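Local coordinates for outer membrane protein Omp121 (Bacteroides thetaiotaomicron, PDB 5FQ8) that probably carries substrates across the outer membrane as a calcium-binding beta-barrel transporter of the TonB-dependent receptor family, at residues F321-Q326 and Y375-E380; N495-P500 and L505-K510. One frame throughout, in Å; residues are numbered along the deposited sequence.

Overall arrangement
Strand 306-320 climbs the barrel wall and runs out into the loop that carries 321-326; the chain then passes helices 330-335 and 368-374 and re-enters the wall on strand 376-394. Contact 1 closes this long excursion where its two ends meet and lie against the plug. Further along, strands 472-495 and 513-534 form the next hairpin of interest, and contact 2 pinches its connecting loop, with four residues between 495-500 and 505-510. The two contacts follow in series, neither crossing nor enclosing the other. Their centres are 20 Å apart, on the same side of the chain's centre: contact 1 joins the excursion's ends beside the plug; contact 2 folds the hairpin's loop on itself facing the second subunit.

Contact 1. Residues F321-Q326 and Y375-E380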
ATOM      1  N   PHE B 321       3.536  -0.327 -21.013  1.00 41.16           N
ATOM      2  CA  PHE B 321       2.379   0.147 -21.752  1.00 22.81           C
ATOM      3  C   PHE B 321       2.337   1.658 -21.698  1.00 36.86           C
ATOM      4  O   PHE B 321       2.676   2.250 -20.673  1.00 32.04           O
ATOM      5  CB  PHE B 321       1.121  -0.443 -21.173  1.00 22.63           C
ATOM      6  CG  PHE B 321      -0.030  -0.488 -22.118  1.00 22.59           C
ATOM      7  CD1 PHE B 321      -0.680   0.661 -22.488  1.00 22.55           C
ATOM      8  CD2 PHE B 321      -0.487  -1.693 -22.606  1.00 27.06           C
ATOM      9  CE1 PHE B 321      -1.746   0.618 -23.341  1.00 22.55           C
ATOM     10  CE2 PHE B 321      -1.549  -1.740 -23.457  1.00 28.70           C
ATOM     11  CZ  PHE B 321      -2.185  -0.585 -23.821  1.00 24.88           C
ATOM     12  N   ALA B 322       1.957   2.279 -22.812  1.00 22.85           N
ATOM     13  CA  ALA B 322       1.703   3.715 -22.834  1.00 22.86           C
ATOM     14  C   ALA B 322       0.231   3.898 -22.484  1.00 22.68           C
ATOM     15  O   ALA B 322      -0.658   3.724 -23.318  1.00 25.53           O
ATOM     16  CB  ALA B 322       2.067   4.314 -24.183  1.00 23.05           C
ATOM     17  N   THR B 323      -0.008   4.238 -21.222  1.00 22.58           N
ATOM     18  CA  THR B 323      -1.340   4.254 -20.637  1.00 26.98           C
ATOM     19  C   THR B 323      -2.289   5.177 -21.395  1.00 29.16           C
ATOM     20  O   THR B 323      -1.897   6.252 -21.844  1.00 27.66           O
ATOM     21  CB  THR B 323      -1.223   4.704 -19.184  1.00 22.39           C
ATOM     22  OG1 THR B 323      -0.132   4.030 -18.550  1.00 22.43           O
ATOM     23  CG2 THR B 323      -2.510   4.434 -18.427  1.00 22.27           C
ATOM     24  N   THR B 324      -3.545   4.752 -21.538  1.00 32.93           N
ATOM     25  CA  THR B 324      -4.566   5.559 -22.195  1.00 30.96           C
ATOM     26  C   THR B 324      -5.582   6.046 -21.174  1.00 28.68           C
ATOM     27  O   THR B 324      -5.677   5.519 -20.061  1.00 22.45           O
ATOM     28  CB  THR B 324      -5.308   4.788 -23.302  1.00 29.57           C
ATOM     29  OG1 THR B 324      -6.141   3.779 -22.724  1.00 26.13           O
ATOM     30  CG2 THR B 324      -4.354   4.146 -24.287  1.00 29.81           C
ATOM     31  N   GLY B 325      -6.347   7.049 -21.570  1.00 22.48           N
ATOM     32  CA  GLY B 325      -7.398   7.563 -20.716  1.00 30.29           C
ATOM     33  C   GLY B 325      -7.665   9.032 -20.967  1.00 26.94           C
ATOM     34  O   GLY B 325      -7.058   9.670 -21.819  1.00 22.74           O
ATOM     35  N   GLN B 326      -8.602   9.566 -20.186  1.00 22.66           N
ATOM     36  CA  GLN B 326      -9.051  10.932 -20.369  1.00 22.84           C
ATOM     37  C   GLN B 326      -8.245  11.949 -19.585  1.00 22.90           C
ATOM     38  O   GLN B 326      -8.503  13.148 -19.714  1.00 26.83           O
ATOM     39  CB  GLN B 326     -10.515  11.055 -19.995  1.00 22.91           C
ATOM     40  CG  GLN B 326     -10.882  10.481 -18.663  1.00 22.80           C
ATOM     41  CD  GLN B 326     -12.373  10.453 -18.464  1.00 22.91           C
ATOM     42  OE1 GLN B 326     -13.099  11.048 -19.235  1.00 23.08           O
ATOM     43  NE2 GLN B 326     -12.838   9.751 -17.444  1.00 22.85           N
ATOM     44  N   TYR B 375       6.309   8.544 -16.617  1.00 28.30           N
ATOM     45  CA  TYR B 375       5.293   7.717 -15.997  1.00 28.94           C
ATOM     46  C   TYR B 375       5.702   6.269 -16.125  1.00 29.22           C
ATOM     47  O   TYR B 375       6.629   5.928 -16.854  1.00 39.51           O
ATOM     48  CB  TYR B 375       3.929   7.960 -16.637  1.00 23.15           C
ATOM     49  CG  TYR B 375       3.255   9.219 -16.171  1.00 23.17           C
ATOM     50  CD1 TYR B 375       3.865  10.447 -16.312  1.00 23.41           C
ATOM     51  CD2 TYR B 375       2.005   9.178 -15.583  1.00 24.03           C
ATOM     52  CE1 TYR B 375       3.259  11.581 -15.887  1.00 23.47           C
ATOM     53  CE2 TYR B 375       1.386  10.312 -15.180  1.00 23.06           C
ATOM     54  CZ  TYR B 375       2.021  11.507 -15.327  1.00 23.29           C
ATOM     55  OH  TYR B 375       1.412  12.650 -14.907  1.00 28.44           O
ATOM     56  N   LEU B 376       5.011   5.416 -15.390  1.00 23.12           N
ATOM     57  CA  LEU B 376       5.406   4.022 -15.310  1.00 23.12           C
ATOM     58  C   LEU B 376       4.176   3.142 -15.271  1.00 46.29           C
ATOM     59  O   LEU B 376       3.232   3.428 -14.535  1.00 34.76           O
ATOM     60  CB  LEU B 376       6.260   3.767 -14.080  1.00 23.28           C
ATOM     61  CG  LEU B 376       6.690   2.325 -13.886  1.00 23.32           C
ATOM     62  CD1 LEU B 376       8.021   2.181 -14.523  1.00 23.57           C
ATOM     63  CD2 LEU B 376       6.763   1.993 -12.430  1.00 23.38           C
ATOM     64  N   ASN B 377       4.188   2.085 -16.066  1.00 22.86           N
ATOM     65  CA  ASN B 377       3.144   1.070 -16.029  1.00 22.69           C
ATOM     66  C   ASN B 377       3.735  -0.222 -16.594  1.00 28.96           C
ATOM     67  O   ASN B 377       3.518  -0.593 -17.744  1.00 25.43           O
ATOM     68  CB  ASN B 377       1.902   1.496 -16.801  1.00 22.54           C
ATOM     69  CG  ASN B 377       0.796   0.505 -16.679  1.00 26.18           C
ATOM     70  OD1 ASN B 377       0.892  -0.458 -15.931  1.00 24.55           O
ATOM     71  ND2 ASN B 377      -0.268   0.729 -17.411  1.00 22.33           N
ATOM     72  N   GLU B 378       4.457  -0.940 -15.749  1.00 26.74           N
ATOM     73  CA  GLU B 378       5.215  -2.108 -16.159  1.00 30.80           C
ATOM     74  C   GLU B 378       4.540  -3.372 -15.656  1.00 23.01           C
ATOM     75  O   GLU B 378       3.799  -3.346 -14.680  1.00 22.90           O
ATOM     76  CB  GLU B 378       6.640  -2.012 -15.625  1.00 36.76           C
ATOM     77  CG  GLU B 378       7.599  -3.043 -16.160  1.00 31.53           C
ATOM     78  CD  GLU B 378       8.968  -2.906 -15.571  1.00 27.96           C
ATOM     79  OE1 GLU B 378       9.606  -1.861 -15.793  1.00 23.93           O
ATOM     80  OE2 GLU B 378       9.396  -3.842 -14.874  1.00 34.56           O
ATOM     81  N   TYR B 379       4.761  -4.470 -16.359  1.00 23.11           N
ATOM     82  CA  TYR B 379       4.265  -5.773 -15.940  1.00 24.84           C
ATOM     83  C   TYR B 379       5.331  -6.802 -16.255  1.00 23.39           C
ATOM     84  O   TYR B 379       5.893  -6.794 -17.348  1.00 23.50           O
ATOM     85  CB  TYR B 379       2.959  -6.115 -16.640  1.00 29.78           C
ATOM     86  CG  TYR B 379       2.294  -7.416 -16.261  1.00 27.26           C
ATOM     87  CD1 TYR B 379       1.418  -7.487 -15.200  1.00 30.07           C
ATOM     88  CD2 TYR B 379       2.489  -8.557 -17.011  1.00 23.30           C
ATOM     89  CE1 TYR B 379       0.782  -8.665 -14.879  1.00 25.26           C
ATOM     90  CE2 TYR B 379       1.861  -9.736 -16.696  1.00 25.41           C
ATOM     91  CZ  TYR B 379       1.009  -9.785 -15.627  1.00 23.88           C
ATOM     92  OH  TYR B 379       0.383 -10.960 -15.309  1.00 25.20           O
ATOM     93  N   GLU B 380       5.630  -7.650 -15.287  1.00 23.53           N
ATOM     94  CA  GLU B 380       6.526  -8.779 -15.466  1.00 23.82           C
ATOM     95  C   GLU B 380       5.811 -10.028 -14.991  1.00 23.86           C
ATOM     96  O   GLU B 380       5.149 -10.010 -13.957  1.00 25.08           O
ATOM     97  CB  GLU B 380       7.831  -8.589 -14.706  1.00 24.05           C
ATOM     98  CG  GLU B 380       8.762  -9.766 -14.872  1.00 24.39           C
ATOM     99  CD  GLU B 380      10.060  -9.650 -14.128  1.00 24.68           C
ATOM    100  OE1 GLU B 380      10.865  -8.763 -14.448  1.00 24.76           O
ATOM    101  OE2 GLU B 380      10.278 -10.470 -13.228  1.00 24.87           O
TER
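Asn-377 extends its amide straight from the strand, CG anti to the backbone N (chi1 -176°), while Thr-323, with chi1 at -45°, keeps OG1 beside its own backbone N and turned toward that amide. The two side chains meet at about a right angle. Asn-377 ND2 donates to Thr-323 OG1 in a weak hydrogen bond 3.5 Å long, and the same hydroxyl oxygen lies 3.7 Å from Asn-377 CB, so Thr-323 rests on the root of the asparagine as well as on its end. The side chain of Phe-321 comes near only through CB, which stands 4.2 Å from Asn-377 ND2, and the ring leads away from the strand.

The backbone supplies the second tie. Phe-321 N donates to Asn-377 O at 3.3 Å, a somewhat bent bond with an angle of 141° at the hydrogen. Since Asn-319 and Tyr-379 are also joined through their backbones, this bond adds one more step of the same antiparallel register before 321-326 leaves regular structure. It illustrates how a barrel strand can give way to a loop gradually, main-chain pairing being succeeded by side-chain contact: Asn-377 serves both, through its carbonyl and its amide.

The buried site lies between the barrel wall and the plug domain. Phe-321 and Asn-377 both pack on Phe-126 of strand 125-128, whose ring also stacks with Tyr-379. On the other side of strand 376-394, strand 398-417 brings Lys-415 against Asn-377.

Contact 2. Residues N495-P500 and L505-K510; sequences NDLTIP and LKNSGK
Ser-508 and Asn-507 carry the polar grip of 505-510 on 495-500. Ser-508 OG donates to Asn-495 O at 2.6 Å, approaching nearly along the C=O axis, with a C=O...O angle of 172°. The same hydroxyl accepts from Lys-510 N, two residues on, at 3.0 Å. This is an ST turn, and it leaves the serine oxygen committed on both counts: it donates across the contact and accepts from its own backbone.

Asn-507 meets Ile-499 with its carboxamide. CG lies anti to the backbone N (chi1 -156°), which carries the group across to the isoleucine's main chain; there OD1 receives Ile-499 N at 2.9 Å, the donor tilted 29° from the carbonyl plane. ND2 is directed to Ile-499 O, and the backbone pairs Thr-498 N with Asn-507 O; both bonds are modelled very short, and their exact lengths are doubtful. ND2 also donates to the backbone O of Trp-502, which helps fix the amide. The carboxamide thus appears to answer both the N-H and the C=O of Ile-499, much as a strand neighbour would, though the second bond is too short to rely on.

Packing fills in around these bonds. Leu-497 CB sits 3.6 Å from Asn-507 ND2. Ile-499 CB is 3.5 Å from Asn-507 OD1, and the side chains of Ile-499 and Asn-507 cross at about a right angle. At the far end, Asp-496 CB and Lys-510 CG touch at 4.2 Å, although their charged groups do not.

Within its own chain, the loop spans strands 472-495 and 513-534, with Ser-508 resting on Val-494. The second subunit, another copy of the protein, adds Tyr-629, which bonds Asn-507 OD1 and packs on Ile-499, and Asn-627, which bonds Thr-498 OG1. Helix 420-424 follows Asn-419, whose side chain binds Leu-497 O.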
ATOM      1  N   ASN B 495       0.199   7.138  -1.915  1.00 25.09           N
ATOM      2  CA  ASN B 495      -0.037   8.379  -2.622  1.00 23.78           C
ATOM      3  C   ASN B 495       0.828   9.475  -2.039  1.00 24.09           C
ATOM      4  O   ASN B 495       1.439   9.322  -0.985  1.00 24.33           O
ATOM      5  CB  ASN B 495      -1.515   8.763  -2.567  1.00 23.70           C
ATOM      6  CG  ASN B 495      -2.350   7.952  -3.531  1.00 26.00           C
ATOM      7  OD1 ASN B 495      -2.596   8.369  -4.664  1.00 23.27           O
ATOM      8  ND2 ASN B 495      -2.774   6.778  -3.099  1.00 26.72           N
ATOM      9  N   ASP B 496       0.903  10.581  -2.764  1.00 24.11           N
ATOM     10  CA  ASP B 496       1.539  11.787  -2.258  1.00 27.27           C
ATOM     11  C   ASP B 496       3.008  11.507  -1.930  1.00 24.65           C
ATOM     12  O   ASP B 496       3.392  11.321  -0.782  1.00 25.79           O
ATOM     13  CB  ASP B 496       0.766  12.323  -1.045  1.00 24.63           C
ATOM     14  CG  ASP B 496       0.920  13.800  -0.865  1.00 42.11           C
ATOM     15  OD1 ASP B 496       2.063  14.293  -0.975  1.00 40.36           O
ATOM     16  OD2 ASP B 496      -0.102  14.464  -0.616  1.00 43.57           O
ATOM     17  N   LEU B 497       3.818  11.485  -2.984  1.00 24.59           N
ATOM     18  CA  LEU B 497       5.194  11.027  -2.875  1.00 24.78           C
ATOM     19  C   LEU B 497       6.068  12.088  -2.228  1.00 25.20           C
ATOM     20  O   LEU B 497       5.965  13.271  -2.542  1.00 25.32           O
ATOM     21  CB  LEU B 497       5.735  10.660  -4.251  1.00 24.61           C
ATOM     22  CG  LEU B 497       4.866   9.646  -4.978  1.00 24.23           C
ATOM     23  CD1 LEU B 497       5.430   9.344  -6.343  1.00 24.12           C
ATOM     24  CD2 LEU B 497       4.736   8.390  -4.148  1.00 24.19           C
ATOM     25  N   THR B 498       6.945  11.660  -1.322  1.00 25.47           N
ATOM     26  CA  THR B 498       7.772  12.631  -0.618  1.00 25.93           C
ATOM     27  C   THR B 498       8.849  13.192  -1.532  1.00 26.35           C
ATOM     28  O   THR B 498       8.898  14.397  -1.781  1.00 26.27           O
ATOM     29  CB  THR B 498       8.388  12.009   0.629  1.00 26.21           C
ATOM     30  OG1 THR B 498       7.354  11.649   1.544  1.00 26.13           O
ATOM     31  CG2 THR B 498       9.288  12.992   1.291  1.00 26.72           C
ATOM     32  N   ILE B 499       9.730  12.329  -2.025  1.00 32.60           N
ATOM     33  CA  ILE B 499      10.623  12.657  -3.132  1.00 29.25           C
ATOM     34  C   ILE B 499       9.812  12.509  -4.410  1.00 31.50           C
ATOM     35  O   ILE B 499       9.276  11.425  -4.665  1.00 38.51           O
ATOM     36  CB  ILE B 499      11.869  11.762  -3.132  1.00 26.88           C
ATOM     37  CG1 ILE B 499      12.797  12.188  -2.020  1.00 30.06           C
ATOM     38  CG2 ILE B 499      12.619  11.901  -4.416  1.00 27.36           C
ATOM     39  CD1 ILE B 499      13.653  11.128  -1.570  1.00 27.06           C
ATOM     40  N   PRO B 500       9.688  13.561  -5.220  1.00 25.78           N
ATOM     41  CA  PRO B 500       8.663  13.573  -6.273  1.00 25.40           C
ATOM     42  C   PRO B 500       8.759  12.434  -7.251  1.00 25.12           C
ATOM     43  O   PRO B 500       7.728  11.921  -7.688  1.00 24.76           O
ATOM     44  CB  PRO B 500       8.919  14.909  -6.969  1.00 25.62           C
ATOM     45  CG  PRO B 500       9.523  15.764  -5.925  1.00 26.05           C
ATOM     46  CD  PRO B 500      10.400  14.841  -5.143  1.00 26.20           C
ATOM     47  N   LEU B 505       7.214   2.364  -1.930  1.00 24.61           N
ATOM     48  CA  LEU B 505       6.240   2.419  -0.846  1.00 24.62           C
ATOM     49  C   LEU B 505       6.725   3.190   0.369  1.00 24.97           C
ATOM     50  O   LEU B 505       5.907   3.530   1.222  1.00 25.00           O
ATOM     51  CB  LEU B 505       5.865   1.006  -0.433  1.00 24.60           C
ATOM     52  CG  LEU B 505       5.194   0.235  -1.562  1.00 24.28           C
ATOM     53  CD1 LEU B 505       5.053  -1.209  -1.214  1.00 24.33           C
ATOM     54  CD2 LEU B 505       3.845   0.851  -1.816  1.00 24.01           C
ATOM     55  N   LYS B 506       8.018   3.459   0.487  1.00 25.27           N
ATOM     56  CA  LYS B 506       8.522   4.301   1.559  1.00 25.65           C
ATOM     57  C   LYS B 506       8.369   5.777   1.269  1.00 25.65           C
ATOM     58  O   LYS B 506       8.566   6.580   2.179  1.00 25.95           O
ATOM     59  CB  LYS B 506       9.998   4.032   1.802  1.00 34.55           C
ATOM     60  CG  LYS B 506      10.303   2.789   2.569  1.00 35.79           C
ATOM     61  CD  LYS B 506      11.799   2.602   2.687  1.00 38.60           C
ATOM     62  CE  LYS B 506      12.343   1.725   1.581  1.00 35.25           C
ATOM     63  NZ  LYS B 506      13.655   1.132   1.967  1.00 31.13           N
ATOM     64  N   ASN B 507       8.037   6.157   0.036  1.00 25.35           N
ATOM     65  CA  ASN B 507       8.156   7.550  -0.384  1.00 25.41           C
ATOM     66  C   ASN B 507       6.905   8.355  -0.119  1.00 26.54           C
ATOM     67  O   ASN B 507       6.573   9.234  -0.901  1.00 28.81           O
ATOM     68  CB  ASN B 507       8.526   7.612  -1.857  1.00 25.23           C
ATOM     69  CG  ASN B 507       9.204   8.907  -2.225  1.00 25.45           C
ATOM     70  OD1 ASN B 507       9.903   9.498  -1.417  1.00 28.14           O
ATOM     71  ND2 ASN B 507       9.001   9.356  -3.449  1.00 25.26           N
ATOM     72  N   SER B 508       6.202   8.118   0.981  1.00 33.89           N
ATOM     73  CA  SER B 508       4.984   8.860   1.260  1.00 36.75           C
ATOM     74  C   SER B 508       4.847   9.085   2.752  1.00 35.98           C
ATOM     75  O   SER B 508       5.123   8.185   3.547  1.00 41.91           O
ATOM     76  CB  SER B 508       3.757   8.116   0.746  1.00 24.86           C
ATOM     77  OG  SER B 508       2.571   8.673   1.276  1.00 24.85           O
ATOM     78  N   GLY B 509       4.400  10.280   3.122  1.00 35.63           N
ATOM     79  CA  GLY B 509       4.112  10.562   4.513  1.00 40.40           C
ATOM     80  C   GLY B 509       2.644  10.417   4.824  1.00 25.90           C
ATOM     81  O   GLY B 509       2.141  11.011   5.772  1.00 29.07           O
ATOM     82  N   LYS B 510       1.940   9.630   4.034  1.00 25.51           N
ATOM     83  CA  LYS B 510       0.515   9.443   4.207  1.00 25.35           C
ATOM     84  C   LYS B 510       0.207   7.963   4.300  1.00 25.19           C
ATOM     85  O   LYS B 510       1.068   7.117   4.083  1.00 25.99           O
ATOM     86  CB  LYS B 510      -0.250  10.098   3.063  1.00 25.08           C
ATOM     87  CG  LYS B 510       0.006  11.578   2.972  1.00 25.28           C
ATOM     88  CD  LYS B 510      -1.284  12.346   2.981  1.00 34.70           C
ATOM     89  CE  LYS B 510      -1.106  13.716   3.600  1.00 40.77           C
ATOM     90  NZ  LYS B 510      -1.039  13.642   5.095  1.00 43.37           N
TER